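Local structure of protease (Helicobacter pylori, 5EUF) at residues 96-99 with 100-103; 124-127 with 128-131; 130-133 with 134-138; 202-205 with 206-210. The protein is an M16-family protease that probably uses zinc and acts as a virulence factor, cleaving the cytoplasmic domain of human junctional adhesion molecule A and weakening gastric epithelial adhesion. One frame throughout, in Å; residues are numbered along the deposited sequence.

Contact 1 of 4, residues 96-99 with 100-103; sequences KTSE and ANLD
Ser98 O, the last carbonyl of strand 91-98, takes the N-H of Asn101 at 3.1 Å, an i to i+3 bond that closes a beta turn of 3-10 character (type I/III), with Glu99 and Ala100 at its corners, leading into helix 102-113. The donor stands above the carbonyl plane, 59° out of it. A weak second bond, Leu102 N to Glu99 O at 3.2 Å, carries the turn one residue further.

Among the side chains, Thr97 and Asn101 meet on one side of the turn and cross at about a right angle. Thr97 holds its OG1 anti to the backbone N (chi1 176°), which brings the hydroxyl against Asn101, 3.2 Å from Asn101 CB and 3.1 Å from Asn101 OD1. The methyl Thr97 CG2 lies 4.0 Å from the same Asn101 CB, so both branches of the threonine border the asparagine. Asn101 sits at the N-cap position of the helix, yet its side chain makes no capping bond. Ser98 OG approaches the methyl Ala100 CB at 3.9 Å. On Leu102, CB rests against Glu99 O at 3.3 Å.

Around the turn, backbone bonds tie Lys96 to Val81 and Thr97 to Ile31, fixing the strand end within its sheet, while Thr97 and Asn101 both touch Phe78. Buried Leu102 packs on Ile31 and Val33 of strand 30-37 and on Leu208 of helix 202-213, and Glu99 touches Lys204 of that helix. The turn thus joins an inner strand of the six-stranded sheet to the helix that follows it, beside helix 202-213.

Contact 2 of 4, residues 124-127 with 128-131; sequences LPER and QVVA
Val130 N to Glu126 O (3.1 Å) and Ala131 N to Arg127 O (2.8 Å) are the i to i+4 bonds that run through this part of helix 120-139. The turn before them is looser: Pro125 O receives weak bonds from both Gln128 N and Val129 N, and the helix is kinked at Pro125, whose N has no bond to the preceding turn.

Side chains mostly meet the carbonyls of the previous turn. Val130 CG1 lies beside Arg127 O at 3.1 Å, placed there by a chi1 of 75° that sets this methyl between its own N and carbonyl carbon. Ala131 CB reaches the same oxygen at 3.3 Å. Val129 CB lies 3.2 Å from Glu126 O, while CG2 leans back towards Pro125 O at 3.5 Å. Glu126 bends at chi2 (64°), returning OE2 to within 4.2 Å of Val129 CG1; its OE1 forms a salt bridge with Lys61.

Just ahead of the zinc ligand Glu133, this part packs on helix 51-58, which carries His53, a zinc ligand here, and His57, probably another. Glu126 touches Met54, His57 and Leu58; Val130 meets His53, and Ile171 of helix 168-172, where Gln128 packs on Gln172. Trp174 touches Arg127 and Val130.

Contact 3 of 4, residues 130-133 with 134-138; sequences VAEE and RRWRT. With ZN (zinc ion), chain G.
The zinc site of the protease takes one of its ligands from this part of helix 120-139: Glu133 OE2 binds the zinc ion at 2.1 Å. The carboxylate grips through that oxygen, with Glu133 OE1 standing back at 3.0 Å from the metal. A chain with CG anti to the backbone N (chi1 -174°), and extended beyond CG, carries the group outward from the helix. His53 NE2 supplies the second ligand seen here, and His57, probably a further ligand, touches Glu133.

Along the helix, Trp136 N donates to Glu132 O at 2.9 Å in a nearly straight bond (166°), and Arg135 N reaches Ala131 O at 3.1 Å. The same Glu132 carbonyl lies obliquely against the indole, 3.6 Å from Trp136 CG. One turn beyond the zinc ligand, Arg137 N bonds only weakly to Glu133 O, with Arg137 CB 3.5 Å from that oxygen. Arg134 bends at chi2 (77°); its guanidinium forms a salt bridge with Asp139 and a cation-pi contact with Phe148.

Histidines on helix 51-58 and a glutamate on a later helix match the inverted HxxEH zinc site of M16 peptidases, in which Glu56 probably serves as the proton acceptor.

Contact 4 of 4, residues 202-205 with 206-210; sequences SQKV and FELTK
Over one face of the Phe206 ring lies the carbonyl oxygen Ser202 O, 3.2 Å above the plane and offset towards the rim, with Phe206 CG at 3.3 Å its nearest ring atom. Gln203 CA and the carbonyl carbon of Val205 approach the ring obliquely. A chi1 of -71° sets CG beside the backbone N and anti to the carbonyl carbon, folding the ring back along the first turn of helix 202-213. Ser202 O also receives Phe206 N at 2.8 Å, so one oxygen meets both the amide and the ring of the same residue.

Val205 O is shared in another way. Thr209 N reaches it at 2.9 Å and Thr209 OG1 at 3.0 Å, from opposite faces of the carbonyl plane. Thr209 turns OG1 back towards this oxygen with chi1 at -66°, and its side chain lies beside that of Val205, pointing the same way. Lys204 runs extended to CE and then bends, leaving NZ 4.0 Å from Leu208 CD2.

Phe206 and Thr209 both pack on Val19 of strand 18-23, and Ser202 OG bonds to Ser21 on the same strand. Where Thr209 is buried against the sheet, its hydroxyl donates to a carbonyl of its own helix; this satisfies the polar group within the helix and leaves Val205 O with two donors.

Along the chain the contacts run in numerical order. Contacts 2 and 3 are successive parts of helix 120-139, their centres 10 Å apart, and share Val130 and Ala131; together they flank helix 51-58 at the zinc site. Contacts 1 and 4 form a second pair, centres 13 Å apart and well away from the metal, where Asp103 packs on Leu208. About 32 Å separates the centres of contacts 1 and 2, and 40 Å those of contacts 3 and 4. Contact 4 falls in the sequence matching the M16 inactive-domain family, the others in the insulinase-type part. Yet strand 192-198, preceding helix 202-213, lies between strands 18-23 and 30-37 in the sheet holding strand 91-98, so later chain is built into the same sheet.

Contact 1 of 4, residues 96-99 with 100-103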
loop_
_atom_site.group_PDB
_atom_site.type_symbol
_atom_site.label_atom_id
_atom_site.label_comp_id
_atom_site.label_asym_id
_atom_site.label_seq_id
_atom_site.Cartn_x
_atom_site.Cartn_y
_atom_site.Cartn_z
ATOM N N LYS B 96 -25.337 -8.443 -25.546
ATOM C CA LYS B 96 -26.047 -7.688 -26.573
ATOM C C LYS B 96 -26.820 -8.628 -27.485
ATOM O O LYS B 96 -26.223 -9.421 -28.211
ATOM C CB LYS B 96 -25.074 -6.848 -27.400
ATOM C CG LYS B 96 -24.642 -5.557 -26.740
ATOM C CD LYS B 96 -25.808 -4.595 -26.631
ATOM C CE LYS B 96 -26.352 -4.230 -27.999
ATOM N NZ LYS B 96 -27.463 -3.248 -27.893
ATOM N N THR B 97 -28.145 -8.543 -27.453
ATOM C CA THR B 97 -28.966 -9.407 -28.295
ATOM C C THR B 97 -30.368 -8.837 -28.499
ATOM O O THR B 97 -30.590 -7.635 -28.340
ATOM C CB THR B 97 -29.067 -10.828 -27.699
ATOM O OG1 THR B 97 -29.949 -11.625 -28.501
ATOM C CG2 THR B 97 -29.583 -10.777 -26.269
ATOM N N SER B 98 -31.308 -9.702 -28.868
ATOM C CA SER B 98 -32.699 -9.296 -29.030
ATOM C C SER B 98 -33.542 -9.826 -27.875
ATOM O O SER B 98 -33.047 -10.575 -27.034
ATOM C CB SER B 98 -33.255 -9.787 -30.366
ATOM O OG SER B 98 -33.187 -11.197 -30.455
ATOM N N GLU B 99 -34.814 -9.440 -27.837
ATOM C CA GLU B 99 -35.692 -9.834 -26.738
ATOM C C GLU B 99 -36.022 -11.321 -26.808
ATOM O O GLU B 99 -36.427 -11.925 -25.813
ATOM C CB GLU B 99 -36.978 -9.000 -26.741
ATOM C CG GLU B 99 -38.020 -9.431 -27.767
ATOM C CD GLU B 99 -39.016 -10.433 -27.209
ATOM O OE1 GLU B 99 -39.057 -10.602 -25.970
ATOM O OE2 GLU B 99 -39.750 -11.052 -28.007
ATOM N N ALA B 100 -35.847 -11.907 -27.988
ATOM C CA ALA B 100 -36.094 -13.329 -28.176
ATOM C C ALA B 100 -35.072 -14.160 -27.408
ATOM O O ALA B 100 -35.336 -15.305 -27.044
ATOM C CB ALA B 100 -36.067 -13.684 -29.654
ATOM N N ASN B 101 -33.904 -13.573 -27.158
ATOM C CA ASN B 101 -32.844 -14.264 -26.436
ATOM C C ASN B 101 -32.681 -13.753 -25.009
ATOM O O ASN B 101 -31.680 -14.035 -24.352
ATOM C CB ASN B 101 -31.520 -14.136 -27.189
ATOM C CG ASN B 101 -31.550 -14.832 -28.534
ATOM O OD1 ASN B 101 -31.243 -14.233 -29.564
ATOM N ND2 ASN B 101 -31.929 -16.103 -28.532
ATOM N N LEU B 102 -33.669 -13.004 -24.535
ATOM C CA LEU B 102 -33.664 -12.518 -23.159
ATOM C C LEU B 102 -33.684 -13.673 -22.167
ATOM O O LEU B 102 -32.961 -13.661 -21.172
ATOM C CB LEU B 102 -34.860 -11.600 -22.907
ATOM C CG LEU B 102 -35.033 -11.183 -21.445
ATOM C CD1 LEU B 102 -33.869 -10.317 -20.991
ATOM C CD2 LEU B 102 -36.357 -10.470 -21.238
ATOM N N ASP B 103 -34.517 -14.670 -22.449
ATOM C CA ASP B 103 -34.685 -15.807 -21.553
ATOM C C ASP B 103 -33.408 -16.632 -21.436
ATOM O O ASP B 103 -32.982 -16.975 -20.334
ATOM C CB ASP B 103 -35.836 -16.694 -22.026
ATOM C CG ASP B 103 -36.215 -17.745 -21.005
ATOM O OD1 ASP B 103 -36.984 -17.416 -20.078
ATOM O OD2 ASP B 103 -35.748 -18.898 -21.124
#

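Contact 2 of 4, residues 124-127 with 128-131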
loop_
_atom_site.group_PDB
_atom_site.type_symbol
_atom_site.label_atom_id
_atom_site.label_comp_id
_atom_site.label_asym_id
_atom_site.label_seq_id
_atom_site.Cartn_x
_atom_site.Cartn_y
_atom_site.Cartn_z
ATOM N N LEU B 124 -5.256 -22.474 -12.629
ATOM C CA LEU B 124 -3.817 -22.484 -12.888
ATOM C C LEU B 124 -3.434 -21.962 -14.280
ATOM O O LEU B 124 -2.548 -21.113 -14.387
ATOM C CB LEU B 124 -3.249 -23.892 -12.683
ATOM C CG LEU B 124 -3.224 -24.400 -11.240
ATOM C CD1 LEU B 124 -2.483 -25.724 -11.148
ATOM C CD2 LEU B 124 -2.596 -23.365 -10.320
ATOM N N PRO B 125 -4.088 -22.454 -15.352
ATOM C CA PRO B 125 -3.677 -21.919 -16.654
ATOM C C PRO B 125 -4.111 -20.472 -16.866
ATOM O O PRO B 125 -3.399 -19.713 -17.525
ATOM C CB PRO B 125 -4.382 -22.845 -17.649
ATOM C CG PRO B 125 -5.580 -23.321 -16.924
ATOM C CD PRO B 125 -5.137 -23.482 -15.498
ATOM N N GLU B 126 -5.259 -20.097 -16.312
ATOM C CA GLU B 126 -5.802 -18.762 -16.531
ATOM C C GLU B 126 -4.963 -17.699 -15.829
ATOM O O GLU B 126 -4.885 -16.560 -16.289
ATOM C CB GLU B 126 -7.256 -18.688 -16.059
ATOM C CG GLU B 126 -8.006 -17.450 -16.542
ATOM C CD GLU B 126 -8.170 -17.405 -18.055
ATOM O OE1 GLU B 126 -8.157 -18.478 -18.701
ATOM O OE2 GLU B 126 -8.317 -16.291 -18.602
ATOM N N ARG B 127 -4.334 -18.073 -14.720
ATOM C CA ARG B 127 -3.483 -17.144 -13.986
ATOM C C ARG B 127 -2.274 -16.739 -14.820
ATOM O O ARG B 127 -1.829 -15.592 -14.772
ATOM C CB ARG B 127 -3.021 -17.753 -12.663
ATOM C CG ARG B 127 -2.097 -16.839 -11.874
ATOM C CD ARG B 127 -1.757 -17.418 -10.518
ATOM N NE ARG B 127 -0.960 -18.634 -10.618
ATOM C CZ ARG B 127 -0.552 -19.338 -9.569
ATOM N NH1 ARG B 127 -0.870 -18.941 -8.344
ATOM N NH2 ARG B 127 0.170 -20.437 -9.743
ATOM N N GLN B 128 -1.745 -17.689 -15.583
ATOM C CA GLN B 128 -0.627 -17.406 -16.473
ATOM C C GLN B 128 -1.040 -16.409 -17.545
ATOM O O GLN B 128 -0.234 -15.588 -17.981
ATOM C CB GLN B 128 -0.103 -18.690 -17.112
ATOM C CG GLN B 128 0.792 -19.498 -16.196
ATOM C CD GLN B 128 1.994 -18.705 -15.726
ATOM O OE1 GLN B 128 2.571 -17.922 -16.482
ATOM N NE2 GLN B 128 2.374 -18.896 -14.468
ATOM N N VAL B 129 -2.300 -16.481 -17.959
ATOM C CA VAL B 129 -2.835 -15.556 -18.950
ATOM C C VAL B 129 -2.882 -14.141 -18.387
ATOM O O VAL B 129 -2.405 -13.197 -19.017
ATOM C CB VAL B 129 -4.249 -15.969 -19.414
ATOM C CG1 VAL B 129 -4.813 -14.943 -20.386
ATOM C CG2 VAL B 129 -4.221 -17.352 -20.044
ATOM N N VAL B 130 -3.448 -13.997 -17.193
ATOM C CA VAL B 130 -3.561 -12.686 -16.568
ATOM C C VAL B 130 -2.184 -12.211 -16.105
ATOM O O VAL B 130 -1.975 -11.022 -15.866
ATOM C CB VAL B 130 -4.556 -12.700 -15.384
ATOM C CG1 VAL B 130 -3.951 -13.384 -14.178
ATOM C CG2 VAL B 130 -4.987 -11.285 -15.031
ATOM N N ALA B 131 -1.242 -13.142 -15.992
ATOM C CA ALA B 131 0.145 -12.780 -15.732
ATOM C C ALA B 131 0.744 -12.136 -16.977
ATOM O O ALA B 131 1.522 -11.185 -16.879
ATOM C CB ALA B 131 0.953 -13.997 -15.314
#

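Contact 3 of 4, residues 130-133 with 134-138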
loop_
_atom_site.group_PDB
_atom_site.type_symbol
_atom_site.label_atom_id
_atom_site.label_comp_id
_atom_site.label_asym_id
_atom_site.label_seq_id
_atom_site.Cartn_x
_atom_site.Cartn_y
_atom_site.Cartn_z
ATOM N N VAL B 130 -3.448 -13.997 -17.193
ATOM C CA VAL B 130 -3.561 -12.686 -16.568
ATOM C C VAL B 130 -2.184 -12.211 -16.105
ATOM O O VAL B 130 -1.975 -11.022 -15.866
ATOM C CB VAL B 130 -4.556 -12.700 -15.384
ATOM C CG1 VAL B 130 -3.951 -13.384 -14.178
ATOM C CG2 VAL B 130 -4.987 -11.285 -15.031
ATOM N N ALA B 131 -1.242 -13.142 -15.992
ATOM C CA ALA B 131 0.145 -12.780 -15.732
ATOM C C ALA B 131 0.744 -12.136 -16.977
ATOM O O ALA B 131 1.522 -11.185 -16.879
ATOM C CB ALA B 131 0.953 -13.997 -15.314
ATOM N N GLU B 132 0.376 -12.657 -18.146
ATOM C CA GLU B 132 0.793 -12.065 -19.414
ATOM C C GLU B 132 0.154 -10.693 -19.580
ATOM O O GLU B 132 0.805 -9.741 -20.009
ATOM C CB GLU B 132 0.418 -12.961 -20.598
ATOM C CG GLU B 132 0.991 -14.366 -20.545
ATOM C CD GLU B 132 2.501 -14.381 -20.453
ATOM O OE1 GLU B 132 3.162 -13.869 -21.381
ATOM O OE2 GLU B 132 3.024 -14.906 -19.447
ATOM N N GLU B 133 -1.128 -10.606 -19.231
ATOM C CA GLU B 133 -1.885 -9.362 -19.341
ATOM C C GLU B 133 -1.258 -8.271 -18.481
ATOM O O GLU B 133 -1.344 -7.085 -18.800
ATOM C CB GLU B 133 -3.348 -9.586 -18.941
ATOM C CG GLU B 133 -4.261 -8.383 -19.163
ATOM C CD GLU B 133 -5.714 -8.671 -18.810
ATOM O OE1 GLU B 133 -6.090 -9.861 -18.737
ATOM O OE2 GLU B 133 -6.480 -7.703 -18.605
ATOM N N ARG B 134 -0.619 -8.682 -17.390
ATOM C CA ARG B 134 0.068 -7.747 -16.509
ATOM C C ARG B 134 1.381 -7.269 -17.121
ATOM O O ARG B 134 1.649 -6.069 -17.162
ATOM C CB ARG B 134 0.324 -8.387 -15.143
ATOM C CG ARG B 134 1.363 -7.665 -14.294
ATOM C CD ARG B 134 0.829 -6.402 -13.637
ATOM N NE ARG B 134 1.926 -5.544 -13.189
ATOM C CZ ARG B 134 1.794 -4.530 -12.340
ATOM N NH1 ARG B 134 0.607 -4.239 -11.825
ATOM N NH2 ARG B 134 2.854 -3.808 -11.999
ATOM N N ARG B 135 2.199 -8.201 -17.604
ATOM C CA ARG B 135 3.511 -7.829 -18.120
ATOM C C ARG B 135 3.398 -6.994 -19.390
ATOM O O ARG B 135 4.138 -6.028 -19.573
ATOM C CB ARG B 135 4.375 -9.063 -18.392
ATOM C CG ARG B 135 5.854 -8.716 -18.500
ATOM C CD ARG B 135 6.678 -9.810 -19.153
ATOM N NE ARG B 135 8.048 -9.358 -19.391
ATOM C CZ ARG B 135 8.935 -10.000 -20.146
ATOM N NH1 ARG B 135 8.600 -11.133 -20.751
ATOM N NH2 ARG B 135 10.156 -9.505 -20.300
ATOM N N TRP B 136 2.464 -7.362 -20.259
ATOM C CA TRP B 136 2.318 -6.689 -21.542
ATOM C C TRP B 136 1.702 -5.297 -21.422
ATOM O O TRP B 136 2.224 -4.335 -21.985
ATOM C CB TRP B 136 1.481 -7.544 -22.496
ATOM C CG TRP B 136 2.257 -8.650 -23.156
ATOM C CD1 TRP B 136 3.476 -9.138 -22.776
ATOM C CD2 TRP B 136 1.875 -9.393 -24.322
ATOM N NE1 TRP B 136 3.869 -10.143 -23.626
ATOM C CE2 TRP B 136 2.905 -10.319 -24.584
ATOM C CE3 TRP B 136 0.758 -9.369 -25.166
ATOM C CZ2 TRP B 136 2.853 -11.211 -25.656
ATOM C CZ3 TRP B 136 0.709 -10.255 -26.229
ATOM C CH2 TRP B 136 1.749 -11.163 -26.464
ATOM N N ARG B 137 0.601 -5.187 -20.685
ATOM C CA ARG B 137 -0.170 -3.946 -20.671
ATOM C C ARG B 137 0.058 -3.077 -19.433
ATOM O O ARG B 137 -0.671 -2.109 -19.213
ATOM C CB ARG B 137 -1.662 -4.261 -20.807
ATOM C CG ARG B 137 -2.014 -5.002 -22.088
ATOM C CD ARG B 137 -3.503 -4.934 -22.384
ATOM N NE ARG B 137 -3.841 -5.616 -23.630
ATOM C CZ ARG B 137 -5.020 -5.526 -24.236
ATOM N NH1 ARG B 137 -5.981 -4.775 -23.716
ATOM N NH2 ARG B 137 -5.236 -6.183 -25.369
ATOM N N THR B 138 1.063 -3.412 -18.631
ATOM C CA THR B 138 1.437 -2.566 -17.499
ATOM C C THR B 138 2.947 -2.544 -17.295
ATOM O O THR B 138 3.554 -1.476 -17.258
ATOM C CB THR B 138 0.765 -3.019 -16.185
ATOM O OG1 THR B 138 0.540 -4.432 -16.222
ATOM C CG2 THR B 138 -0.563 -2.310 -15.986
HETATM ZN ZN ZN G . -8.574 -8.115 -18.586
#

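Contact 4 of 4, residues 202-205 with 206-210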
loop_
_atom_site.group_PDB
_atom_site.type_symbol
_atom_site.label_atom_id
_atom_site.label_comp_id
_atom_site.label_asym_id
_atom_site.label_seq_id
_atom_site.Cartn_x
_atom_site.Cartn_y
_atom_site.Cartn_z
ATOM N N SER B 202 -41.360 -4.869 -19.015
ATOM C CA SER B 202 -40.811 -4.943 -17.664
ATOM C C SER B 202 -41.316 -6.155 -16.888
ATOM O O SER B 202 -40.544 -6.818 -16.193
ATOM C CB SER B 202 -41.138 -3.666 -16.890
ATOM O OG SER B 202 -40.459 -2.551 -17.436
ATOM N N GLN B 203 -42.610 -6.441 -17.002
ATOM C CA GLN B 203 -43.201 -7.570 -16.293
ATOM C C GLN B 203 -42.686 -8.894 -16.849
ATOM O O GLN B 203 -42.690 -9.909 -16.152
ATOM C CB GLN B 203 -44.729 -7.521 -16.368
ATOM C CG GLN B 203 -45.354 -6.361 -15.604
ATOM C CD GLN B 203 -45.166 -6.475 -14.101
ATOM O OE1 GLN B 203 -44.927 -7.561 -13.570
ATOM N NE2 GLN B 203 -45.272 -5.347 -13.407
ATOM N N LYS B 204 -42.242 -8.879 -18.101
ATOM C CA LYS B 204 -41.614 -10.056 -18.692
ATOM C C LYS B 204 -40.187 -10.192 -18.174
ATOM O O LYS B 204 -39.723 -11.297 -17.896
ATOM C CB LYS B 204 -41.621 -9.979 -20.220
ATOM C CG LYS B 204 -40.974 -11.184 -20.892
ATOM C CD LYS B 204 -40.999 -11.069 -22.409
ATOM C CE LYS B 204 -40.279 -12.240 -23.065
ATOM N NZ LYS B 204 -40.885 -13.549 -22.688
ATOM N N VAL B 205 -39.498 -9.060 -18.050
ATOM C CA VAL B 205 -38.152 -9.032 -17.488
ATOM C C VAL B 205 -38.162 -9.564 -16.061
ATOM O O VAL B 205 -37.342 -10.407 -15.693
ATOM C CB VAL B 205 -37.554 -7.605 -17.494
ATOM C CG1 VAL B 205 -36.277 -7.553 -16.668
ATOM C CG2 VAL B 205 -37.285 -7.139 -18.913
ATOM N N PHE B 206 -39.108 -9.076 -15.265
ATOM C CA PHE B 206 -39.195 -9.454 -13.860
ATOM C C PHE B 206 -39.478 -10.941 -13.675
ATOM O O PHE B 206 -38.764 -11.620 -12.939
ATOM C CB PHE B 206 -40.267 -8.622 -13.153
ATOM C CG PHE B 206 -39.886 -7.182 -12.967
ATOM C CD1 PHE B 206 -38.555 -6.815 -12.853
ATOM C CD2 PHE B 206 -40.854 -6.195 -12.913
ATOM C CE1 PHE B 206 -38.198 -5.491 -12.685
ATOM C CE2 PHE B 206 -40.503 -4.869 -12.744
ATOM C CZ PHE B 206 -39.173 -4.517 -12.631
ATOM N N GLU B 207 -40.507 -11.450 -14.349
ATOM C CA GLU B 207 -40.895 -12.849 -14.189
ATOM C C GLU B 207 -39.822 -13.797 -14.725
ATOM O O GLU B 207 -39.681 -14.919 -14.236
ATOM C CB GLU B 207 -42.237 -13.130 -14.878
ATOM C CG GLU B 207 -42.193 -13.144 -16.399
ATOM C CD GLU B 207 -43.475 -13.677 -17.017
ATOM O OE1 GLU B 207 -44.419 -13.989 -16.259
ATOM O OE2 GLU B 207 -43.536 -13.787 -18.259
ATOM N N LEU B 208 -39.062 -13.346 -15.718
ATOM C CA LEU B 208 -37.995 -14.166 -16.277
ATOM C C LEU B 208 -36.761 -14.137 -15.383
ATOM O O LEU B 208 -36.045 -15.131 -15.265
ATOM C CB LEU B 208 -37.641 -13.707 -17.693
ATOM C CG LEU B 208 -38.155 -14.605 -18.823
ATOM C CD1 LEU B 208 -39.659 -14.799 -18.720
ATOM C CD2 LEU B 208 -37.777 -14.039 -20.181
ATOM N N THR B 209 -36.515 -12.994 -14.753
ATOM C CA THR B 209 -35.418 -12.887 -13.802
ATOM C C THR B 209 -35.764 -13.655 -12.529
ATOM O O THR B 209 -34.924 -14.363 -11.974
ATOM C CB THR B 209 -35.100 -11.424 -13.465
ATOM O OG1 THR B 209 -34.595 -10.770 -14.635
ATOM C CG2 THR B 209 -34.055 -11.348 -12.370
ATOM N N LYS B 210 -37.010 -13.518 -12.080
ATOM C CA LYS B 210 -37.502 -14.290 -10.944
ATOM C C LYS B 210 -37.394 -15.778 -11.230
ATOM O O LYS B 210 -37.139 -16.577 -10.333
ATOM C CB LYS B 210 -38.954 -13.929 -10.620
ATOM C CG LYS B 210 -39.136 -12.599 -9.910
ATOM C CD LYS B 210 -40.600 -12.378 -9.552
ATOM C CE LYS B 210 -40.810 -11.038 -8.865
ATOM N NZ LYS B 210 -42.231 -10.830 -8.469
#